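Local structure of regulatory protein YycH-like domain-containing protein (Eubacterium rectale, 5COZ) at residues V64-N72 with A119-A127; E272-E283 with D345-E354. The protein is of unknown function but is probably a YycH-like regulatory protein, perhaps made as a lipoprotein held at the membrane. One frame throughout, in Å; residues are numbered along the deposited sequence.

Interaction 1 of 2, residues V64-N72 with A119-A127; sequences VKAINFSEN and AIRNDSALA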
ATOM      1  N   VAL A  64      -9.609  -8.957  14.775  1.00  7.88           N
ATOM      2  CA  VAL A  64      -9.209  -7.566  15.044  1.00  6.88           C
ATOM      3  C   VAL A  64     -10.443  -6.709  15.058  1.00  8.82           C
ATOM      4  O   VAL A  64     -11.470  -7.084  14.478  1.00 10.09           O
ATOM      5  CB  VAL A  64      -8.205  -6.995  13.984  1.00  9.17           C
ATOM      6  CG1 VAL A  64      -6.905  -7.798  13.929  1.00 10.07           C
ATOM      7  CG2 VAL A  64      -8.854  -6.915  12.601  1.00  8.55           C
ATOM      8  N   LYS A  65     -10.345  -5.546  15.684  1.00  8.15           N
ATOM      9  CA  LYS A  65     -11.415  -4.561  15.679  1.00  7.95           C
ATOM     10  C   LYS A  65     -10.938  -3.360  14.927  1.00  9.06           C
ATOM     11  O   LYS A  65      -9.794  -2.951  15.073  1.00  9.35           O
ATOM     12  CB  LYS A  65     -11.773  -4.152  17.126  1.00 10.07           C
ATOM     13  CG  LYS A  65     -12.708  -5.108  17.827  1.00 22.06           C
ATOM     14  CD  LYS A  65     -13.230  -4.480  19.125  1.00 28.37           C
ATOM     15  CE  LYS A  65     -14.295  -5.331  19.781  1.00 34.68           C
ATOM     16  NZ  LYS A  65     -13.718  -6.479  20.533  1.00 41.91           N
ATOM     17  N   ALA A  66     -11.825  -2.742  14.164  1.00  8.44           N
ATOM     18  CA  ALA A  66     -11.485  -1.501  13.505  1.00  9.05           C
ATOM     19  C   ALA A  66     -11.165  -0.423  14.531  1.00 11.20           C
ATOM     20  O   ALA A  66     -11.836  -0.355  15.574  1.00 12.93           O
ATOM     21  CB  ALA A  66     -12.675  -1.045  12.658  1.00 11.85           C
ATOM     22  N   ILE A  67     -10.134   0.392  14.261  1.00  7.72           N
ATOM     23  CA  ILE A  67      -9.825   1.565  15.072  1.00  8.72           C
ATOM     24  C   ILE A  67     -10.662   2.683  14.473  1.00 13.75           C
ATOM     25  O   ILE A  67     -10.543   2.984  13.277  1.00 16.08           O
ATOM     26  CB  ILE A  67      -8.305   1.875  15.125  1.00 12.40           C
ATOM     27  CG1 ILE A  67      -7.576   0.739  15.884  1.00 13.37           C
ATOM     28  CG2 ILE A  67      -8.039   3.242  15.827  1.00 13.58           C
ATOM     29  CD1 ILE A  67      -6.095   0.737  15.815  1.00 11.74           C
ATOM     30  N   ASN A  68     -11.562   3.256  15.265  1.00  9.85           N
ATOM     31  CA  ASN A  68     -12.388   4.350  14.774  1.00  9.53           C
ATOM     32  C   ASN A  68     -11.717   5.651  15.208  1.00 11.33           C
ATOM     33  O   ASN A  68     -11.630   5.944  16.414  1.00 11.78           O
ATOM     34  CB  ASN A  68     -13.804   4.228  15.319  1.00 10.84           C
ATOM     35  CG  ASN A  68     -14.734   5.244  14.713  1.00 16.69           C
ATOM     36  OD1 ASN A  68     -14.403   6.434  14.619  1.00 12.90           O
ATOM     37  ND2 ASN A  68     -15.907   4.799  14.286  1.00 17.35           N
ATOM     38  N   PHE A  69     -11.179   6.397  14.239  1.00  8.70           N
ATOM     39  CA  PHE A  69     -10.398   7.575  14.599  1.00  8.01           C
ATOM     40  C   PHE A  69     -11.205   8.721  15.153  1.00 12.14           C
ATOM     41  O   PHE A  69     -10.635   9.554  15.850  1.00 12.58           O
ATOM     42  CB  PHE A  69      -9.663   8.120  13.362  1.00  9.25           C
ATOM     43  CG  PHE A  69      -8.660   7.189  12.716  1.00  9.38           C
ATOM     44  CD1 PHE A  69      -7.808   6.410  13.497  1.00 11.80           C
ATOM     45  CD2 PHE A  69      -8.507   7.158  11.337  1.00 12.14           C
ATOM     46  CE1 PHE A  69      -6.846   5.592  12.904  1.00 13.95           C
ATOM     47  CE2 PHE A  69      -7.555   6.320  10.742  1.00 14.89           C
ATOM     48  CZ  PHE A  69      -6.733   5.549  11.530  1.00 14.46           C
ATOM     49  N   SER A  70     -12.498   8.800  14.828  1.00  8.39           N
ATOM     50  CA  SER A  70     -13.273   9.981  15.191  1.00  8.50           C
ATOM     51  C   SER A  70     -14.376   9.774  16.242  1.00 12.78           C
ATOM     52  O   SER A  70     -14.939  10.778  16.699  1.00 13.79           O
ATOM     53  CB  SER A  70     -13.894  10.580  13.937  1.00 10.59           C
ATOM     54  OG  SER A  70     -14.742   9.622  13.334  1.00 11.14           O
ATOM     55  N   GLU A  71     -14.693   8.519  16.615  1.00 11.31           N
ATOM     56  CA  GLU A  71     -15.809   8.282  17.553  1.00 12.80           C
ATOM     57  C   GLU A  71     -15.531   8.841  18.956  1.00 16.00           C
ATOM     58  O   GLU A  71     -16.453   9.320  19.598  1.00 16.85           O
ATOM     59  CB  GLU A  71     -16.191   6.803  17.629  1.00 14.70           C
ATOM     60  CG  GLU A  71     -15.201   5.876  18.324  1.00 27.01           C
ATOM     61  CD  GLU A  71     -15.608   4.416  18.473  1.00 56.80           C
ATOM     62  OE1 GLU A  71     -16.693   4.030  17.980  1.00 50.60           O
ATOM     63  OE2 GLU A  71     -14.816   3.651  19.071  1.00 55.04           O
ATOM     64  N   ASN A  72     -14.274   8.771  19.415  1.00 12.52           N
ATOM     65  CA  ASN A  72     -13.866   9.290  20.708  1.00 11.75           C
ATOM     66  C   ASN A  72     -13.226  10.631  20.415  1.00 12.98           C
ATOM     67  O   ASN A  72     -12.151  10.682  19.803  1.00 11.81           O
ATOM     68  CB  ASN A  72     -12.923   8.295  21.373  1.00 12.58           C
ATOM     69  CG  ASN A  72     -12.426   8.717  22.728  1.00 24.03           C
ATOM     70  OD1 ASN A  72     -11.910   9.814  22.922  1.00 15.63           O
ATOM     71  ND2 ASN A  72     -12.497   7.815  23.681  1.00 28.03           N
ATOM     72  N   ALA A 119      -8.257  16.364   8.001  1.00  8.55           N
ATOM     73  CA  ALA A 119      -9.591  15.793   7.989  1.00  8.37           C
ATOM     74  C   ALA A 119      -9.505  14.439   8.622  1.00 10.33           C
ATOM     75  O   ALA A 119      -8.689  13.618   8.196  1.00 11.37           O
ATOM     76  CB  ALA A 119     -10.100  15.670   6.555  1.00 10.30           C
ATOM     77  N   ILE A 120     -10.348  14.181   9.630  1.00  7.37           N
ATOM     78  CA  ILE A 120     -10.335  12.884  10.288  1.00  7.41           C
ATOM     79  C   ILE A 120     -11.750  12.300  10.253  1.00 11.09           C
ATOM     80  O   ILE A 120     -12.689  12.966  10.677  1.00 11.50           O
ATOM     81  CB  ILE A 120      -9.775  12.951  11.732  1.00  8.87           C
ATOM     82  CG1 ILE A 120      -8.364  13.555  11.731  1.00  9.15           C
ATOM     83  CG2 ILE A 120      -9.797  11.553  12.385  1.00  9.23           C
ATOM     84  CD1 ILE A 120      -7.839  13.871  13.152  1.00  9.76           C
ATOM     85  N   ARG A 121     -11.873  11.067   9.748  1.00 10.63           N
ATOM     86  CA  ARG A 121     -13.134  10.323   9.671  1.00 11.23           C
ATOM     87  C   ARG A 121     -12.989   9.045  10.514  1.00 12.56           C
ATOM     88  O   ARG A 121     -11.939   8.828  11.132  1.00 11.83           O
ATOM     89  CB  ARG A 121     -13.435   9.952   8.194  1.00 14.99           C
ATOM     90  CG  ARG A 121     -13.869  11.084   7.283  1.00 35.13           C
ATOM     91  CD  ARG A 121     -14.101  10.592   5.857  1.00 51.70           C
ATOM     92  NE  ARG A 121     -15.347   9.831   5.720  1.00 68.98           N
ATOM     93  CZ  ARG A 121     -15.421   8.502   5.676  1.00 88.51           C
ATOM     94  NH1 ARG A 121     -14.318   7.765   5.753  1.00 77.44           N
ATOM     95  NH2 ARG A 121     -16.598   7.901   5.557  1.00 76.56           N
ATOM     96  N   ASN A 122     -13.971   8.134  10.466  1.00 11.46           N
ATOM     97  CA  ASN A 122     -13.845   6.909  11.257  1.00 11.70           C
ATOM     98  C   ASN A 122     -12.677   6.014  10.816  1.00 14.66           C
ATOM     99  O   ASN A 122     -12.019   5.428  11.677  1.00 14.38           O
ATOM    100  CB  ASN A 122     -15.162   6.102  11.219  1.00 12.49           C
ATOM    101  CG  ASN A 122     -15.655   5.792   9.821  1.00 26.44           C
ATOM    102  OD1 ASN A 122     -15.845   6.678   8.996  1.00 22.29           O
ATOM    103  ND2 ASN A 122     -15.862   4.519   9.518  1.00 27.60           N
ATOM    104  N   ASP A 123     -12.391   5.922   9.500  1.00 11.18           N
ATOM    105  CA  ASP A 123     -11.381   4.985   9.022  1.00 11.38           C
ATOM    106  C   ASP A 123     -10.336   5.624   8.126  1.00 14.67           C
ATOM    107  O   ASP A 123      -9.700   4.925   7.328  1.00 14.49           O
ATOM    108  CB  ASP A 123     -12.067   3.839   8.255  1.00 12.97           C
ATOM    109  CG  ASP A 123     -12.790   4.290   6.995  1.00 17.01           C
ATOM    110  OD1 ASP A 123     -13.011   5.515   6.832  1.00 17.21           O
ATOM    111  OD2 ASP A 123     -13.169   3.420   6.184  1.00 22.96           O
ATOM    112  N   SER A 124     -10.159   6.950   8.250  1.00 11.16           N
ATOM    113  CA  SER A 124      -9.145   7.634   7.461  0.50 11.19           C
ATOM    114  C   SER A 124      -8.810   8.961   8.092  1.00 12.32           C
ATOM    115  O   SER A 124      -9.629   9.540   8.786  1.00 10.93           O
ATOM    116  CB  SER A 124      -9.612   7.839   6.018  0.50 16.04           C
ATOM    117  OG  SER A 124     -10.715   8.722   5.931  0.50 21.87           O
ATOM    118  N   ALA A 125      -7.579   9.405   7.875  1.00 10.26           N
ATOM    119  CA  ALA A 125      -7.140  10.699   8.355  1.00  9.50           C
ATOM    120  C   ALA A 125      -6.211  11.253   7.304  1.00 12.31           C
ATOM    121  O   ALA A 125      -5.375  10.516   6.757  1.00 13.13           O
ATOM    122  CB  ALA A 125      -6.473  10.617   9.721  1.00 10.89           C
ATOM    123  N   LEU A 126      -6.384  12.527   6.974  1.00  9.92           N
ATOM    124  CA  LEU A 126      -5.542  13.146   5.960  1.00 10.12           C
ATOM    125  C   LEU A 126      -5.097  14.523   6.410  1.00 12.14           C
ATOM    126  O   LEU A 126      -5.949  15.371   6.689  1.00 13.04           O
ATOM    127  CB  LEU A 126      -6.306  13.256   4.624  1.00 10.66           C
ATOM    128  CG  LEU A 126      -5.583  13.990   3.455  1.00 14.31           C
ATOM    129  CD1 LEU A 126      -4.342  13.210   3.005  1.00 14.85           C
ATOM    130  CD2 LEU A 126      -6.511  14.201   2.264  1.00 16.42           C
ATOM    131  N   ALA A 127      -3.788  14.762   6.442  1.00  8.94           N
ATOM    132  CA  ALA A 127      -3.227  16.085   6.695  1.00  9.99           C
ATOM    133  C   ALA A 127      -2.464  16.507   5.435  1.00 11.29           C
ATOM    134  O   ALA A 127      -1.710  15.707   4.881  1.00 10.22           O
ATOM    135  CB  ALA A 127      -2.314  16.089   7.911  1.00 11.19           C
TER

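Interaction 2 of 2, residues E272-E283 with D345-E354; sequences EILHPSSILSKE and DVYDAYTGEE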
ATOM      1  N   GLU A 272       1.403 -23.374  10.064  1.00 11.07           N
ATOM      2  CA  GLU A 272       2.510 -23.146   9.166  1.00 10.46           C
ATOM      3  C   GLU A 272       1.968 -22.782   7.807  1.00 11.40           C
ATOM      4  O   GLU A 272       1.057 -23.444   7.301  1.00 11.05           O
ATOM      5  CB  GLU A 272       3.324 -24.446   9.071  1.00 13.19           C
ATOM      6  CG  GLU A 272       4.665 -24.283   8.403  1.00 23.62           C
ATOM      7  CD  GLU A 272       5.608 -25.449   8.642  1.00 45.52           C
ATOM      8  OE1 GLU A 272       5.326 -26.288   9.529  1.00 39.11           O
ATOM      9  OE2 GLU A 272       6.636 -25.524   7.933  1.00 34.87           O
ATOM     10  N   ILE A 273       2.510 -21.724   7.219  1.00  8.74           N
ATOM     11  CA  ILE A 273       2.119 -21.340   5.868  1.00  7.72           C
ATOM     12  C   ILE A 273       2.980 -22.065   4.853  1.00  8.84           C
ATOM     13  O   ILE A 273       4.043 -22.592   5.187  1.00  9.31           O
ATOM     14  CB  ILE A 273       2.175 -19.807   5.654  1.00  9.36           C
ATOM     15  CG1 ILE A 273       3.641 -19.270   5.696  1.00  9.07           C
ATOM     16  CG2 ILE A 273       1.238 -19.099   6.657  1.00  9.80           C
ATOM     17  CD1 ILE A 273       3.763 -17.835   5.252  1.00  9.19           C
ATOM     18  N   LEU A 274       2.521 -22.079   3.617  1.00  7.64           N
ATOM     19  CA  LEU A 274       3.267 -22.643   2.509  1.00  6.95           C
ATOM     20  C   LEU A 274       4.464 -21.794   2.175  1.00  9.07           C
ATOM     21  O   LEU A 274       4.403 -20.562   2.279  1.00  8.99           O
ATOM     22  CB  LEU A 274       2.349 -22.683   1.271  1.00  6.74           C
ATOM     23  CG  LEU A 274       1.239 -23.728   1.296  1.00 10.48           C
ATOM     24  CD1 LEU A 274       0.273 -23.504   0.145  1.00 11.58           C
ATOM     25  CD2 LEU A 274       1.831 -25.152   1.244  1.00 12.71           C
ATOM     26  N   HIS A 275       5.528 -22.429   1.675  1.00  7.67           N
ATOM     27  CA  HIS A 275       6.653 -21.681   1.127  1.00  7.97           C
ATOM     28  C   HIS A 275       6.173 -21.031  -0.160  1.00  8.65           C
ATOM     29  O   HIS A 275       5.288 -21.573  -0.837  1.00  8.22           O
ATOM     30  CB  HIS A 275       7.840 -22.607   0.830  1.00  8.65           C
ATOM     31  CG  HIS A 275       8.439 -23.259   2.043  1.00 10.43           C
ATOM     32  ND1 HIS A 275       9.440 -24.203   1.911  1.00 12.60           N
ATOM     33  CD2 HIS A 275       8.180 -23.079   3.359  1.00 11.42           C
ATOM     34  CE1 HIS A 275       9.743 -24.596   3.142  1.00 11.96           C
ATOM     35  NE2 HIS A 275       9.047 -23.928   4.053  1.00 12.07           N
ATOM     36  N   PRO A 276       6.785 -19.922  -0.578  1.00  7.34           N
ATOM     37  CA  PRO A 276       6.272 -19.247  -1.785  1.00  8.05           C
ATOM     38  C   PRO A 276       6.549 -20.033  -3.069  1.00 10.00           C
ATOM     39  O   PRO A 276       5.906 -19.761  -4.093  1.00 10.20           O
ATOM     40  CB  PRO A 276       6.953 -17.874  -1.761  1.00  9.10           C
ATOM     41  CG  PRO A 276       8.209 -18.071  -0.898  1.00 11.19           C
ATOM     42  CD  PRO A 276       7.807 -19.110   0.130  1.00  7.82           C
ATOM     43  N   SER A 277       7.443 -21.048  -3.025  1.00  7.80           N
ATOM     44  CA  SER A 277       7.643 -21.916  -4.190  1.00  7.78           C
ATOM     45  C   SER A 277       6.321 -22.567  -4.607  1.00 10.90           C
ATOM     46  O   SER A 277       6.034 -22.669  -5.803  1.00 11.35           O
ATOM     47  CB  SER A 277       8.666 -23.002  -3.882  1.00  9.53           C
ATOM     48  OG  SER A 277       8.355 -23.633  -2.648  1.00 12.22           O
ATOM     49  N   SER A 278       5.542 -23.034  -3.611  1.00  9.05           N
ATOM     50  CA  SER A 278       4.266 -23.724  -3.835  1.00  8.93           C
ATOM     51  C   SER A 278       3.272 -22.777  -4.490  1.00 12.06           C
ATOM     52  O   SER A 278       2.579 -23.161  -5.421  1.00 12.26           O
ATOM     53  CB  SER A 278       3.702 -24.248  -2.518  1.00 10.48           C
ATOM     54  OG  SER A 278       4.621 -25.136  -1.899  1.00 14.80           O
ATOM     55  N   ILE A 279       3.272 -21.517  -4.059  1.00  9.01           N
ATOM     56  CA  ILE A 279       2.394 -20.492  -4.615  1.00  7.79           C
ATOM     57  C   ILE A 279       2.816 -20.138  -6.029  1.00 11.36           C
ATOM     58  O   ILE A 279       1.949 -20.085  -6.916  1.00 10.78           O
ATOM     59  CB  ILE A 279       2.396 -19.258  -3.700  1.00 10.16           C
ATOM     60  CG1 ILE A 279       1.952 -19.633  -2.275  1.00 10.45           C
ATOM     61  CG2 ILE A 279       1.556 -18.104  -4.304  1.00 12.34           C
ATOM     62  CD1 ILE A 279       0.547 -20.257  -2.161  1.00 11.91           C
ATOM     63  N   LEU A 280       4.133 -19.903  -6.262  1.00  7.45           N
ATOM     64  CA  LEU A 280       4.543 -19.519  -7.596  1.00  8.02           C
ATOM     65  C   LEU A 280       4.254 -20.625  -8.617  1.00 11.42           C
ATOM     66  O   LEU A 280       3.764 -20.306  -9.698  1.00 10.61           O
ATOM     67  CB  LEU A 280       6.026 -19.122  -7.637  1.00  8.95           C
ATOM     68  CG  LEU A 280       6.530 -18.707  -9.050  1.00 11.86           C
ATOM     69  CD1 LEU A 280       5.729 -17.488  -9.601  1.00 11.88           C
ATOM     70  CD2 LEU A 280       8.013 -18.395  -9.008  1.00 12.79           C
ATOM     71  N   SER A 281       4.547 -21.902  -8.298  1.00  9.55           N
ATOM     72  CA  SER A 281       4.284 -22.950  -9.279  0.60  9.47           C
ATOM     73  C   SER A 281       2.772 -23.053  -9.589  1.00 11.03           C
ATOM     74  O   SER A 281       2.399 -23.210 -10.755  1.00 10.99           O
ATOM     75  CB  SER A 281       4.847 -24.280  -8.802  0.60 11.81           C
ATOM     76  OG  SER A 281       4.172 -24.676  -7.624  0.60 12.73           O
ATOM     77  N   LYS A 282       1.912 -22.908  -8.581  1.00  8.70           N
ATOM     78  CA  LYS A 282       0.473 -22.975  -8.782  1.00  8.66           C
ATOM     79  C   LYS A 282       0.001 -21.751  -9.603  1.00  9.94           C
ATOM     80  O   LYS A 282      -0.831 -21.883 -10.512  1.00  9.30           O
ATOM     81  CB  LYS A 282      -0.192 -23.024  -7.393  1.00 12.88           C
ATOM     82  CG  LYS A 282      -1.613 -23.421  -7.361  1.00 21.23           C
ATOM     83  CD  LYS A 282      -1.896 -23.909  -5.961  1.00 17.17           C
ATOM     84  CE  LYS A 282      -3.307 -24.300  -5.888  1.00 13.24           C
ATOM     85  NZ  LYS A 282      -3.601 -24.716  -4.515  1.00 11.50           N
ATOM     86  N   GLU A 283       0.564 -20.577  -9.309  1.00  8.62           N
ATOM     87  CA  GLU A 283       0.175 -19.356 -10.022  1.00  8.17           C
ATOM     88  C   GLU A 283       0.652 -19.402 -11.485  1.00 10.26           C
ATOM     89  O   GLU A 283      -0.106 -19.019 -12.375  1.00  8.90           O
ATOM     90  CB  GLU A 283       0.738 -18.145  -9.296  1.00 10.26           C
ATOM     91  CG  GLU A 283       0.447 -16.830 -10.011  1.00 11.40           C
ATOM     92  CD  GLU A 283      -0.983 -16.328  -9.998  1.00 14.31           C
ATOM     93  OE1 GLU A 283      -1.887 -17.011  -9.463  1.00 12.81           O
ATOM     94  OE2 GLU A 283      -1.199 -15.231 -10.564  1.00 11.40           O
ATOM     95  N   ASP A 345      -3.492 -11.995  -7.907  1.00  6.92           N
ATOM     96  CA  ASP A 345      -4.122 -13.217  -7.446  1.00  6.67           C
ATOM     97  C   ASP A 345      -3.836 -13.355  -5.959  1.00  7.86           C
ATOM     98  O   ASP A 345      -2.828 -12.838  -5.465  1.00  7.09           O
ATOM     99  CB  ASP A 345      -3.624 -14.424  -8.238  1.00  8.05           C
ATOM    100  CG  ASP A 345      -4.339 -14.570  -9.581  1.00 10.79           C
ATOM    101  OD1 ASP A 345      -5.601 -14.595  -9.592  1.00 14.71           O
ATOM    102  OD2 ASP A 345      -3.641 -14.676 -10.623  1.00 11.78           O
ATOM    103  N   VAL A 346      -4.729 -14.032  -5.234  1.00  6.67           N
ATOM    104  CA  VAL A 346      -4.603 -14.175  -3.787  1.00  5.51           C
ATOM    105  C   VAL A 346      -4.792 -15.622  -3.400  1.00  7.04           C
ATOM    106  O   VAL A 346      -5.735 -16.257  -3.869  1.00  8.09           O
ATOM    107  CB  VAL A 346      -5.621 -13.288  -3.018  1.00  8.76           C
ATOM    108  CG1 VAL A 346      -5.352 -13.335  -1.512  1.00  8.31           C
ATOM    109  CG2 VAL A 346      -5.584 -11.838  -3.486  1.00  7.96           C
ATOM    110  N   TYR A 347      -3.919 -16.118  -2.532  1.00  6.17           N
ATOM    111  CA  TYR A 347      -3.975 -17.482  -2.024  1.00  6.13           C
ATOM    112  C   TYR A 347      -4.073 -17.493  -0.523  1.00  6.75           C
ATOM    113  O   TYR A 347      -3.351 -16.750   0.132  1.00  7.61           O
ATOM    114  CB  TYR A 347      -2.688 -18.232  -2.426  1.00  7.47           C
ATOM    115  CG  TYR A 347      -2.586 -18.475  -3.907  1.00  6.86           C
ATOM    116  CD1 TYR A 347      -2.122 -17.480  -4.771  1.00  7.62           C
ATOM    117  CD2 TYR A 347      -2.888 -19.722  -4.447  1.00  8.72           C
ATOM    118  CE1 TYR A 347      -2.067 -17.698  -6.148  1.00  6.94           C
ATOM    119  CE2 TYR A 347      -2.819 -19.954  -5.813  1.00  9.76           C
ATOM    120  CZ  TYR A 347      -2.414 -18.941  -6.658  1.00 11.16           C
ATOM    121  OH  TYR A 347      -2.357 -19.236  -7.991  1.00 11.00           O
ATOM    122  N   ASP A 348      -4.892 -18.383   0.019  1.00  5.37           N
ATOM    123  CA  ASP A 348      -4.868 -18.651   1.458  1.00  4.58           C
ATOM    124  C   ASP A 348      -3.433 -19.137   1.775  1.00  6.47           C
ATOM    125  O   ASP A 348      -2.942 -20.078   1.125  1.00  7.42           O
ATOM    126  CB  ASP A 348      -5.938 -19.707   1.773  1.00  5.71           C
ATOM    127  CG  ASP A 348      -6.017 -20.181   3.213  1.00 10.63           C
ATOM    128  OD1 ASP A 348      -4.943 -20.317   3.858  1.00  9.42           O
ATOM    129  OD2 ASP A 348      -7.143 -20.499   3.668  1.00 13.41           O
ATOM    130  N   ALA A 349      -2.734 -18.486   2.742  1.00  6.01           N
ATOM    131  CA  ALA A 349      -1.322 -18.868   2.921  1.00  7.03           C
ATOM    132  C   ALA A 349      -1.151 -20.232   3.568  1.00  7.07           C
ATOM    133  O   ALA A 349      -0.089 -20.830   3.397  1.00  8.29           O
ATOM    134  CB  ALA A 349      -0.576 -17.815   3.729  1.00  7.77           C
ATOM    135  N   TYR A 350      -2.160 -20.725   4.298  1.00  6.70           N
ATOM    136  CA  TYR A 350      -2.061 -22.045   4.921  1.00  6.67           C
ATOM    137  C   TYR A 350      -2.361 -23.137   3.933  1.00 10.37           C
ATOM    138  O   TYR A 350      -1.650 -24.135   3.915  1.00 12.02           O
ATOM    139  CB  TYR A 350      -3.046 -22.218   6.085  1.00  7.80           C
ATOM    140  CG  TYR A 350      -2.925 -21.218   7.209  1.00  8.29           C
ATOM    141  CD1 TYR A 350      -1.759 -21.127   7.974  1.00  9.05           C
ATOM    142  CD2 TYR A 350      -3.997 -20.402   7.549  1.00  9.11           C
ATOM    143  CE1 TYR A 350      -1.670 -20.231   9.045  1.00  9.38           C
ATOM    144  CE2 TYR A 350      -3.914 -19.493   8.595  1.00  9.74           C
ATOM    145  CZ  TYR A 350      -2.772 -19.460   9.381  1.00  9.22           C
ATOM    146  OH  TYR A 350      -2.736 -18.538  10.404  1.00  8.77           O
ATOM    147  N   THR A 351      -3.458 -22.993   3.169  1.00  8.03           N
ATOM    148  CA  THR A 351      -3.917 -24.102   2.342  1.00  8.18           C
ATOM    149  C   THR A 351      -3.529 -24.019   0.889  1.00 10.14           C
ATOM    150  O   THR A 351      -3.596 -25.041   0.207  1.00 10.66           O
ATOM    151  CB  THR A 351      -5.449 -24.219   2.421  1.00  9.20           C
ATOM    152  OG1 THR A 351      -6.042 -23.084   1.760  1.00  9.37           O
ATOM    153  CG2 THR A 351      -5.976 -24.351   3.852  1.00  9.30           C
ATOM    154  N   GLY A 352      -3.184 -22.832   0.406  1.00  7.12           N
ATOM    155  CA  GLY A 352      -2.918 -22.623  -1.013  1.00  8.19           C
ATOM    156  C   GLY A 352      -4.192 -22.488  -1.830  1.00  9.29           C
ATOM    157  O   GLY A 352      -4.110 -22.433  -3.050  1.00  8.82           O
ATOM    158  N   GLU A 353      -5.378 -22.450  -1.179  1.00  7.44           N
ATOM    159  CA  GLU A 353      -6.651 -22.204  -1.892  1.00  7.14           C
ATOM    160  C   GLU A 353      -6.515 -20.906  -2.680  1.00  8.48           C
ATOM    161  O   GLU A 353      -6.193 -19.872  -2.097  1.00  8.02           O
ATOM    162  CB  GLU A 353      -7.800 -22.057  -0.895  1.00  9.19           C
ATOM    163  CG  GLU A 353      -9.115 -21.652  -1.571  1.00 12.33           C
ATOM    164  CD  GLU A 353     -10.310 -21.477  -0.650  1.00 20.25           C
ATOM    165  OE1 GLU A 353     -10.179 -21.704   0.577  1.00 14.30           O
ATOM    166  OE2 GLU A 353     -11.383 -21.083  -1.169  1.00 18.70           O
ATOM    167  N   GLU A 354      -6.823 -20.956  -3.973  1.00  9.32           N
ATOM    168  CA  GLU A 354      -6.817 -19.771  -4.810  1.00  9.17           C
ATOM    169  C   GLU A 354      -8.175 -19.097  -4.750  1.00 13.35           C
ATOM    170  O   GLU A 354      -9.205 -19.740  -5.005  1.00 15.27           O
ATOM    171  CB  GLU A 354      -6.489 -20.143  -6.252  1.00 11.80           C
ATOM    172  CG  GLU A 354      -6.260 -18.871  -7.040  1.00 21.20           C
ATOM    173  CD  GLU A 354      -5.952 -19.035  -8.507  1.00 49.37           C
ATOM    174  OE1 GLU A 354      -6.325 -20.078  -9.097  1.00 35.20           O
ATOM    175  OE2 GLU A 354      -5.391 -18.074  -9.080  1.00 43.91           O
TER
HETATM  176  O   HOH W   1       0.590 -25.003   5.136  1.00 13.17           O
HETATM  177  O   HOH W   2      -1.832 -25.707  -2.503  1.00 11.18           O

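Interaction 1 of 2, residues V64-N72 with A119-A127
Phe-69 and Asn-122 make the one hydrogen bond between 64-72 and 119-127: Phe-69 N donates to Asn-122 O over 2.9 Å at 163°. The same oxygen takes a CA-H...O contact from Asn-68 CA at 3.3 Å, so two neighbouring residues settle on a single turn carbonyl.

Apolar packing centres on Phe-69. Its CB lies 3.6 Å from Ile-120 CG2, while the CD2 and CE2 side of the ring runs along the backbone of the hairpin turn, with Ser-124 N 3.5 Å from CD2 at the ring edge. With CG anti to its own carbonyl carbon (chi1 -62°), the ring lies along residues 123-125, its CD2 loosely against the methyl of Ala-125, and Ile-258 of strand 252-258 touches both.

Polar side chains hold the two turns in shape. Asn-68 OD1 accepts from Ser-70 N (3.0 Å), in the carbonyl plane, and from Glu-71 N (2.9 Å), which stands above that plane. The amide thus closes its own turn, and across the contact it rests by its ND2 on Asn-122 CB, the two amide planes 48° apart. With an alanine in its place, the N-H groups of Ser-70 and Glu-71 would probably lose their shared acceptor, and the turn would be likely to shift more freely against Asn-122. Ser-70 OG lies beside the turn backbone but is hydrogen-bonded to Glu-105 O, tying the loop to a further strand. On the hairpin side, Arg-121 NH1 and Asp-123 OD1 form a salt bridge of 2.8 Å, and one face of the guanidinium meets Asn-122 OD1.

Asn-68 forms an Asx turn between strand 58-66 and helix 73-87, joining a loop that leaves the mixed sheet to the tight turn of beta hairpin 116-128 in the antiparallel sheet.

Interaction 2 of 2, residues E272-E283 with D345-E354
Ile-279 lays its CG2 over one face of the Tyr-347 ring, a CH-pi contact of 4.2 Å to the centroid, while its CD1 reaches the Tyr-347 CB. With CG1 beside the backbone N (chi1 -58°), CG2 stands anti to that N and is the branch laid on the ring. Further along, Ile-273 CG2 packs on Ala-349 CB at 3.7 Å and on the Tyr-350 ring. Leu-274 CD1 sits 3.5 Å from Gly-352 CA, where a CB would clash with it; the positive phi of Gly-352 also favours glycine.

Around this centre, Leu-274 N donates to Ala-349 O (2.9 Å, 170°). A water bridges Glu-272 O and Tyr-350 O. The extended chain of Lys-282 passes Tyr-347 CE2 with its CG and CD and brings NZ 2.8 Å from Gly-352 O, above the carbonyl plane. At the outer end Tyr-347 OH donates to the anti lone pair of Glu-283 OE1 (2.7 Å), with carboxylate and ring planes 84° apart. Glu-283 OE2 comes within 2.5 Å of Asp-345 OD2; Lys-286 makes a salt bridge to the same Asp-345 oxygen.

Asp-348 OD1, accepting from Tyr-350 N and Thr-351 N, forms an Asx turn after strand 338-348, and helix 276-288 packs on the end of this strand and the turn after it, a helix-on-sheet packing.

How the interactions relate
The mixed sheet is common to both contacts, through different strands: interaction 1 springs from strand 58-66, interaction 2 from strand 338-348, and strand 314-330 pairs with both. Their centres lie 33 Å apart and their nearest atoms about 12 Å, so they do not touch, and all of interaction 1 precedes interaction 2 in sequence. Interaction 1 joins the mixed sheet to the hairpin of the antiparallel sheet, whereas interaction 2 covers the mixed sheet with a helix. Strand 262-272, paired with 58-66, leads directly into 272-283. The sodium ion is bound at Gln-208 and Asp-210, which belong to neither contact.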